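Long-range contacts in Pap fimbrial major pilin protein (Escherichia coli, PDB 2UY6), which polymerises into the thick, right-handed helical rod of the P pilus, with which the bacterium colonises the epithelium of specific host organs: residues I33-L38 with A135-S140; I24-A29 with L54-V59. The protein carries 2 engineered substitutions. All blocks are in the same frame, centred on the assembly; numbering follows the deposited sequence.

Contact 1. Residues I33-L38 with A135-S140; sequences IDFGQL and AVVKKS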
ATOM      1  N   ILE B  33      -8.814   6.665 -24.796  1.00 27.10           N
ATOM      2  CA  ILE B  33      -9.945   6.124 -25.527  1.00 28.38           C
ATOM      3  C   ILE B  33     -10.085   7.048 -26.727  1.00 31.97           C
ATOM      4  O   ILE B  33     -10.002   8.272 -26.602  1.00 33.15           O
ATOM      5  CB  ILE B  33     -11.250   6.102 -24.706  1.00 25.30           C
ATOM      6  CG1 ILE B  33     -11.536   7.478 -24.118  1.00 23.82           C
ATOM      7  CG2 ILE B  33     -11.166   5.022 -23.645  1.00 21.46           C
ATOM      8  CD1 ILE B  33     -12.885   7.554 -23.429  1.00 24.61           C
ATOM      9  N   ASP B  34     -10.264   6.445 -27.894  1.00 35.35           N
ATOM     10  CA  ASP B  34     -10.377   7.166 -29.149  1.00 36.29           C
ATOM     11  C   ASP B  34     -11.843   7.342 -29.519  1.00 37.02           C
ATOM     12  O   ASP B  34     -12.610   6.385 -29.507  1.00 38.13           O
ATOM     13  CB  ASP B  34      -9.616   6.361 -30.207  1.00 38.86           C
ATOM     14  CG  ASP B  34      -9.756   6.920 -31.594  1.00 41.70           C
ATOM     15  OD1 ASP B  34      -9.661   8.152 -31.772  1.00 44.67           O
ATOM     16  OD2 ASP B  34      -9.943   6.108 -32.520  1.00 43.72           O
ATOM     17  N   PHE B  35     -12.249   8.569 -29.826  1.00 38.53           N
ATOM     18  CA  PHE B  35     -13.638   8.811 -30.203  1.00 38.64           C
ATOM     19  C   PHE B  35     -13.844   8.655 -31.700  1.00 39.74           C
ATOM     20  O   PHE B  35     -14.955   8.815 -32.195  1.00 42.18           O
ATOM     21  CB  PHE B  35     -14.081  10.209 -29.785  1.00 37.70           C
ATOM     22  CG  PHE B  35     -14.055  10.431 -28.307  1.00 37.56           C
ATOM     23  CD1 PHE B  35     -12.894  10.863 -27.675  1.00 37.62           C
ATOM     24  CD2 PHE B  35     -15.187  10.192 -27.537  1.00 36.83           C
ATOM     25  CE1 PHE B  35     -12.863  11.055 -26.290  1.00 37.00           C
ATOM     26  CE2 PHE B  35     -15.168  10.381 -26.153  1.00 36.18           C
ATOM     27  CZ  PHE B  35     -14.004  10.813 -25.529  1.00 36.76           C
ATOM     28  N   GLY B  36     -12.770   8.336 -32.417  1.00 39.96           N
ATOM     29  CA  GLY B  36     -12.858   8.172 -33.856  1.00 38.61           C
ATOM     30  C   GLY B  36     -13.168   9.500 -34.511  1.00 38.90           C
ATOM     31  O   GLY B  36     -12.981  10.553 -33.903  1.00 37.26           O
ATOM     32  N   GLN B  37     -13.642   9.465 -35.751  1.00 40.28           N
ATOM     33  CA  GLN B  37     -13.976  10.704 -36.442  1.00 41.25           C
ATOM     34  C   GLN B  37     -15.404  11.135 -36.134  1.00 39.72           C
ATOM     35  O   GLN B  37     -16.279  10.303 -35.905  1.00 39.50           O
ATOM     36  CB  GLN B  37     -13.776  10.543 -37.951  1.00 43.76           C
ATOM     37  CG  GLN B  37     -12.322  10.286 -38.336  1.00 47.71           C
ATOM     38  CD  GLN B  37     -11.339  11.155 -37.549  1.00 50.42           C
ATOM     39  OE1 GLN B  37     -11.364  12.392 -37.635  1.00 49.36           O
ATOM     40  NE2 GLN B  37     -10.471  10.503 -36.768  1.00 51.63           N
ATOM     41  N   LEU B  38     -15.627  12.442 -36.110  1.00 38.61           N
ATOM     42  CA  LEU B  38     -16.947  12.986 -35.823  1.00 39.33           C
ATOM     43  C   LEU B  38     -17.301  14.118 -36.789  1.00 40.98           C
ATOM     44  O   LEU B  38     -16.428  14.868 -37.224  1.00 42.33           O
ATOM     45  CB  LEU B  38     -16.991  13.514 -34.393  1.00 37.20           C
ATOM     46  CG  LEU B  38     -16.797  12.504 -33.268  1.00 36.01           C
ATOM     47  CD1 LEU B  38     -16.658  13.266 -31.961  1.00 36.54           C
ATOM     48  CD2 LEU B  38     -17.973  11.533 -33.215  1.00 35.32           C
ATOM     49  N   ALA B 135     -18.004   8.129 -21.859  1.00 23.46           N
ATOM     50  CA  ALA B 135     -17.638   9.487 -22.205  1.00 22.30           C
ATOM     51  C   ALA B 135     -18.176   9.852 -23.573  1.00 22.23           C
ATOM     52  O   ALA B 135     -18.108   9.056 -24.515  1.00 21.09           O
ATOM     53  CB  ALA B 135     -16.124   9.635 -22.174  1.00 19.58           C
ATOM     54  N   VAL B 136     -18.706  11.065 -23.672  1.00 23.33           N
ATOM     55  CA  VAL B 136     -19.257  11.573 -24.923  1.00 27.83           C
ATOM     56  C   VAL B 136     -18.646  12.923 -25.266  1.00 28.47           C
ATOM     57  O   VAL B 136     -18.334  13.725 -24.384  1.00 29.59           O
ATOM     58  CB  VAL B 136     -20.793  11.764 -24.838  1.00 27.98           C
ATOM     59  CG1 VAL B 136     -21.496  10.416 -24.758  1.00 29.30           C
ATOM     60  CG2 VAL B 136     -21.132  12.599 -23.617  1.00 31.14           C
ATOM     61  N   VAL B 137     -18.467  13.167 -26.555  1.00 29.44           N
ATOM     62  CA  VAL B 137     -17.922  14.433 -27.023  1.00 30.73           C
ATOM     63  C   VAL B 137     -19.087  15.276 -27.550  1.00 31.01           C
ATOM     64  O   VAL B 137     -19.990  14.751 -28.207  1.00 31.72           O
ATOM     65  CB  VAL B 137     -16.907  14.213 -28.165  1.00 30.65           C
ATOM     66  CG1 VAL B 137     -16.428  15.557 -28.713  1.00 30.33           C
ATOM     67  CG2 VAL B 137     -15.735  13.394 -27.655  1.00 29.87           C
ATOM     68  N   LYS B 138     -19.088  16.570 -27.249  1.00 31.35           N
ATOM     69  CA  LYS B 138     -20.151  17.439 -27.736  1.00 32.17           C
ATOM     70  C   LYS B 138     -19.691  18.884 -27.823  1.00 32.63           C
ATOM     71  O   LYS B 138     -18.615  19.228 -27.337  1.00 31.17           O
ATOM     72  CB  LYS B 138     -21.387  17.340 -26.839  1.00 30.68           C
ATOM     73  CG  LYS B 138     -21.276  18.050 -25.508  1.00 31.52           C
ATOM     74  CD  LYS B 138     -22.512  17.781 -24.676  1.00 33.20           C
ATOM     75  CE  LYS B 138     -22.645  18.770 -23.547  1.00 36.02           C
ATOM     76  NZ  LYS B 138     -22.829  20.146 -24.088  1.00 37.94           N
ATOM     77  N   LYS B 139     -20.503  19.720 -28.463  1.00 34.37           N
ATOM     78  CA  LYS B 139     -20.174  21.129 -28.595  1.00 35.37           C
ATOM     79  C   LYS B 139     -20.144  21.699 -27.189  1.00 35.67           C
ATOM     80  O   LYS B 139     -20.958  21.332 -26.346  1.00 34.28           O
ATOM     81  CB  LYS B 139     -21.225  21.856 -29.436  1.00 36.21           C
ATOM     82  CG  LYS B 139     -20.878  23.317 -29.705  1.00 39.27           C
ATOM     83  CD  LYS B 139     -21.845  23.974 -30.681  1.00 40.15           C
ATOM     84  CE  LYS B 139     -23.243  24.077 -30.103  1.00 38.87           C
ATOM     85  NZ  LYS B 139     -24.180  24.730 -31.067  1.00 41.39           N
ATOM     86  N   SER B 140     -19.183  22.581 -26.941  1.00 37.12           N
ATOM     87  CA  SER B 140     -19.016  23.217 -25.644  1.00 37.57           C
ATOM     88  C   SER B 140     -20.243  24.028 -25.278  1.00 38.98           C
ATOM     89  O   SER B 140     -20.945  24.516 -26.155  1.00 40.13           O
ATOM     90  CB  SER B 140     -17.800  24.137 -25.679  1.00 36.69           C
ATOM     91  OG  SER B 140     -17.780  24.977 -24.546  1.00 37.81           O
TER
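Val137 pushes one methyl, CG2, into the flat of the Phe35 ring, the central contact here. The methyl sits 3.3 Å from the centroid of the Phe35 ring and 16° off its normal, a close CH-pi contact displaced toward the CD2-CE2 side, where Val137 CG2 comes within 3.3 Å of Phe35 CD2. CG1 of Val137 lies anti to its own N (chi1 176°), which turns CG2 onto the ring. Leu38 takes the flank of the same valine, its CD1 packing 3.9 Å from Val137 CB. At the other end Ala135 offers a single methyl to a shallow notch between Ile33 and Phe35; its CB lies 4.0 Å from Ile33 CD1 and 4.1 Å from Phe35 CZ. No hydrogen bond crosses between the segments. An Asx turn, with Asp34 OD1 accepting from Gly36 N, shapes the chain next to the ring. This is apolar packing inside the pilin's immunoglobulin-like fold, with 33-38 laid over the sheet. Strand 130-139 lies between strands 52-59 and 101-106, whose Met52 and Ile103 also pack on Phe35, while Ile33 and Asp34 form an antiparallel ladder with a strand of another protein's chain.

Contact 2. Residues I24-A29 with L54-V59; sequences ISQKSA and LDIELV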
ATOM      1  N   ILE B  24      -3.751   1.738 -11.604  1.00 28.00           N
ATOM      2  CA  ILE B  24      -4.775   1.603 -12.649  1.00 27.79           C
ATOM      3  C   ILE B  24      -4.212   1.284 -14.035  1.00 28.01           C
ATOM      4  O   ILE B  24      -3.028   1.489 -14.314  1.00 28.01           O
ATOM      5  CB  ILE B  24      -5.687   2.876 -12.779  1.00 25.64           C
ATOM      6  CG1 ILE B  24      -5.091   3.880 -13.766  1.00 26.27           C
ATOM      7  CG2 ILE B  24      -5.882   3.532 -11.431  1.00 23.07           C
ATOM      8  CD1 ILE B  24      -3.789   4.461 -13.358  1.00 29.29           C
ATOM      9  N   SER B  25      -5.075   0.753 -14.894  1.00 28.89           N
ATOM     10  CA  SER B  25      -4.694   0.438 -16.264  1.00 28.44           C
ATOM     11  C   SER B  25      -5.942   0.301 -17.131  1.00 27.95           C
ATOM     12  O   SER B  25      -7.053   0.163 -16.621  1.00 26.56           O
ATOM     13  CB  SER B  25      -3.866  -0.847 -16.313  1.00 27.47           C
ATOM     14  OG  SER B  25      -4.589  -1.927 -15.776  1.00 29.46           O
ATOM     15  N   GLN B  26      -5.753   0.336 -18.444  1.00 28.25           N
ATOM     16  CA  GLN B  26      -6.871   0.242 -19.364  1.00 29.16           C
ATOM     17  C   GLN B  26      -6.563  -0.701 -20.519  1.00 31.49           C
ATOM     18  O   GLN B  26      -5.465  -1.261 -20.595  1.00 32.82           O
ATOM     19  CB  GLN B  26      -7.204   1.636 -19.900  1.00 27.65           C
ATOM     20  CG  GLN B  26      -7.572   2.615 -18.810  1.00 28.49           C
ATOM     21  CD  GLN B  26      -7.975   3.968 -19.343  1.00 31.95           C
ATOM     22  OE1 GLN B  26      -7.136   4.760 -19.762  1.00 33.33           O
ATOM     23  NE2 GLN B  26      -9.275   4.239 -19.339  1.00 34.49           N
ATOM     24  N   LYS B  27      -7.537  -0.883 -21.411  1.00 31.62           N
ATOM     25  CA  LYS B  27      -7.342  -1.753 -22.564  1.00 30.96           C
ATOM     26  C   LYS B  27      -6.198  -1.191 -23.412  1.00 30.35           C
ATOM     27  O   LYS B  27      -5.468  -1.941 -24.066  1.00 30.34           O
ATOM     28  CB  LYS B  27      -8.631  -1.841 -23.387  1.00 31.11           C
ATOM     29  N   SER B  28      -6.031   0.128 -23.391  1.00 27.99           N
ATOM     30  CA  SER B  28      -4.961   0.751 -24.161  1.00 29.48           C
ATOM     31  C   SER B  28      -3.731   1.074 -23.293  1.00 30.55           C
ATOM     32  O   SER B  28      -3.844   1.648 -22.208  1.00 31.74           O
ATOM     33  CB  SER B  28      -5.477   2.016 -24.854  1.00 28.56           C
ATOM     34  OG  SER B  28      -6.049   2.925 -23.931  1.00 30.01           O
ATOM     35  N   ALA B  29      -2.558   0.701 -23.788  1.00 29.48           N
ATOM     36  CA  ALA B  29      -1.308   0.925 -23.066  1.00 28.97           C
ATOM     37  C   ALA B  29      -1.032   2.384 -22.693  1.00 27.12           C
ATOM     38  O   ALA B  29      -0.303   2.655 -21.738  1.00 26.83           O
ATOM     39  CB  ALA B  29      -0.142   0.376 -23.884  1.00 29.56           C
ATOM     40  N   LEU B  54     -15.297   4.021 -20.801  1.00 29.76           N
ATOM     41  CA  LEU B  54     -14.072   4.474 -20.183  1.00 29.06           C
ATOM     42  C   LEU B  54     -13.934   3.562 -18.961  1.00 30.73           C
ATOM     43  O   LEU B  54     -14.493   3.847 -17.903  1.00 32.06           O
ATOM     44  CB  LEU B  54     -14.202   5.932 -19.757  1.00 26.88           C
ATOM     45  CG  LEU B  54     -12.889   6.707 -19.616  1.00 28.27           C
ATOM     46  CD1 LEU B  54     -13.176   8.112 -19.125  1.00 29.33           C
ATOM     47  CD2 LEU B  54     -11.982   6.011 -18.653  1.00 27.96           C
ATOM     48  N   ASP B  55     -13.228   2.445 -19.116  1.00 30.43           N
ATOM     49  CA  ASP B  55     -13.047   1.511 -18.009  1.00 30.83           C
ATOM     50  C   ASP B  55     -11.664   1.598 -17.371  1.00 31.06           C
ATOM     51  O   ASP B  55     -10.640   1.600 -18.054  1.00 31.03           O
ATOM     52  CB  ASP B  55     -13.322   0.083 -18.471  1.00 31.50           C
ATOM     53  CG  ASP B  55     -14.764  -0.120 -18.884  1.00 33.44           C
ATOM     54  OD1 ASP B  55     -15.671   0.341 -18.159  1.00 36.93           O
ATOM     55  OD2 ASP B  55     -15.001  -0.744 -19.933  1.00 37.32           O
ATOM     56  N   ILE B  56     -11.652   1.681 -16.047  1.00 30.64           N
ATOM     57  CA  ILE B  56     -10.414   1.784 -15.293  1.00 30.82           C
ATOM     58  C   ILE B  56     -10.258   0.567 -14.393  1.00 31.00           C
ATOM     59  O   ILE B  56     -11.055   0.360 -13.479  1.00 30.18           O
ATOM     60  CB  ILE B  56     -10.405   3.057 -14.414  1.00 30.22           C
ATOM     61  CG1 ILE B  56     -10.603   4.293 -15.288  1.00 30.81           C
ATOM     62  CG2 ILE B  56      -9.086   3.171 -13.672  1.00 29.55           C
ATOM     63  CD1 ILE B  56     -10.779   5.574 -14.493  1.00 31.31           C
ATOM     64  N   GLU B  57      -9.239  -0.242 -14.663  1.00 31.47           N
ATOM     65  CA  GLU B  57      -8.993  -1.430 -13.861  1.00 33.29           C
ATOM     66  C   GLU B  57      -8.102  -1.123 -12.656  1.00 31.04           C
ATOM     67  O   GLU B  57      -6.992  -0.610 -12.804  1.00 28.89           O
ATOM     68  CB  GLU B  57      -8.363  -2.537 -14.724  1.00 36.49           C
ATOM     69  CG  GLU B  57      -7.778  -3.697 -13.906  1.00 42.26           C
ATOM     70  CD  GLU B  57      -7.574  -4.981 -14.710  1.00 45.06           C
ATOM     71  OE1 GLU B  57      -7.086  -4.915 -15.862  1.00 46.43           O
ATOM     72  OE2 GLU B  57      -7.893  -6.066 -14.176  1.00 46.04           O
ATOM     73  N   LEU B  58      -8.620  -1.422 -11.466  1.00 30.83           N
ATOM     74  CA  LEU B  58      -7.898  -1.218 -10.212  1.00 32.77           C
ATOM     75  C   LEU B  58      -7.097  -2.480  -9.918  1.00 33.94           C
ATOM     76  O   LEU B  58      -7.675  -3.542  -9.703  1.00 35.66           O
ATOM     77  CB  LEU B  58      -8.879  -0.957  -9.065  1.00 28.98           C
ATOM     78  CG  LEU B  58      -9.768   0.270  -9.286  1.00 29.83           C
ATOM     79  CD1 LEU B  58     -10.787   0.431  -8.161  1.00 28.34           C
ATOM     80  CD2 LEU B  58      -8.887   1.487  -9.382  1.00 27.27           C
ATOM     81  N   VAL B  59      -5.771  -2.371  -9.921  1.00 35.47           N
ATOM     82  CA  VAL B  59      -4.918  -3.529  -9.656  1.00 36.85           C
ATOM     83  C   VAL B  59      -3.928  -3.323  -8.507  1.00 36.72           C
ATOM     84  O   VAL B  59      -3.780  -2.221  -7.976  1.00 36.28           O
ATOM     85  CB  VAL B  59      -4.124  -3.928 -10.918  1.00 38.05           C
ATOM     86  CG1 VAL B  59      -5.084  -4.269 -12.036  1.00 38.06           C
ATOM     87  CG2 VAL B  59      -3.197  -2.791 -11.345  1.00 38.39           C
TER
HETATM   88  O   HOH W   1     -10.019  -0.047 -20.346  1.00 36.09           O
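An outermost strand of those this chain supplies to the pilin's sheet, the short 23-25, pairs antiparallel with strand 52-59, and the Cys22-Cys61 disulfide ties the two just beyond the pairing. Ser25 and Glu57 form the hydrogen-bonded pair: Glu57 N gives a nearly straight bond to Ser25 O (3.0 Å, 164° at the hydrogen), and Ser25 N returns a more bent one to Glu57 O. The latter oxygen also receives the CA-H of Ile24, 3.1 Å from Ile24 CA to Glu57 O. On the face carrying Ile24 and Leu58, Ile24 lies alongside Ile56, with Ile24 CB 3.5 Å from Ile56 CG2; Leu58 CD2 reaches Ile24 CG2 at 4.2 Å. Past the ladder, Gln26, extended beyond CG (chi2 -177°), carries NE2 to within 3.2 Å of Asp55 O, and the bond lies in the plane of its amide but arrives from above the carbonyl plane. A water adds a second donor to Asp55 O, 2.9 Å away, while accepting from Lys27 N. The polar ends of Asp55 and Glu57 turn to His132 and Asn129. Strand 130-139 flanks 52-59 on its other side, and Ile24 makes backbone hydrogen bonds to the chain of another protein.

From the N terminus, the chain passes strand 11-18, then lays down strand 23-25, loops round to strand 32-34, and passes helix 40-45 before entering strand 52-59, where contact 2 closes a loop with 24 residues between its segments. Contact 1 opens inside that loop, at 33-38, and closes only at 135-140, so the two contacts cross rather than nest. Strands 52-59 and 130-139 are neighbours in one sheet: contact 2 adds strand 23-25 to it by backbone pairing, whereas contact 1 packs a chain segment on it through apolar side chains. Their centres are 19 Å apart, but they meet where Ile33 CD1 packs 3.9 Å from Leu54 CG.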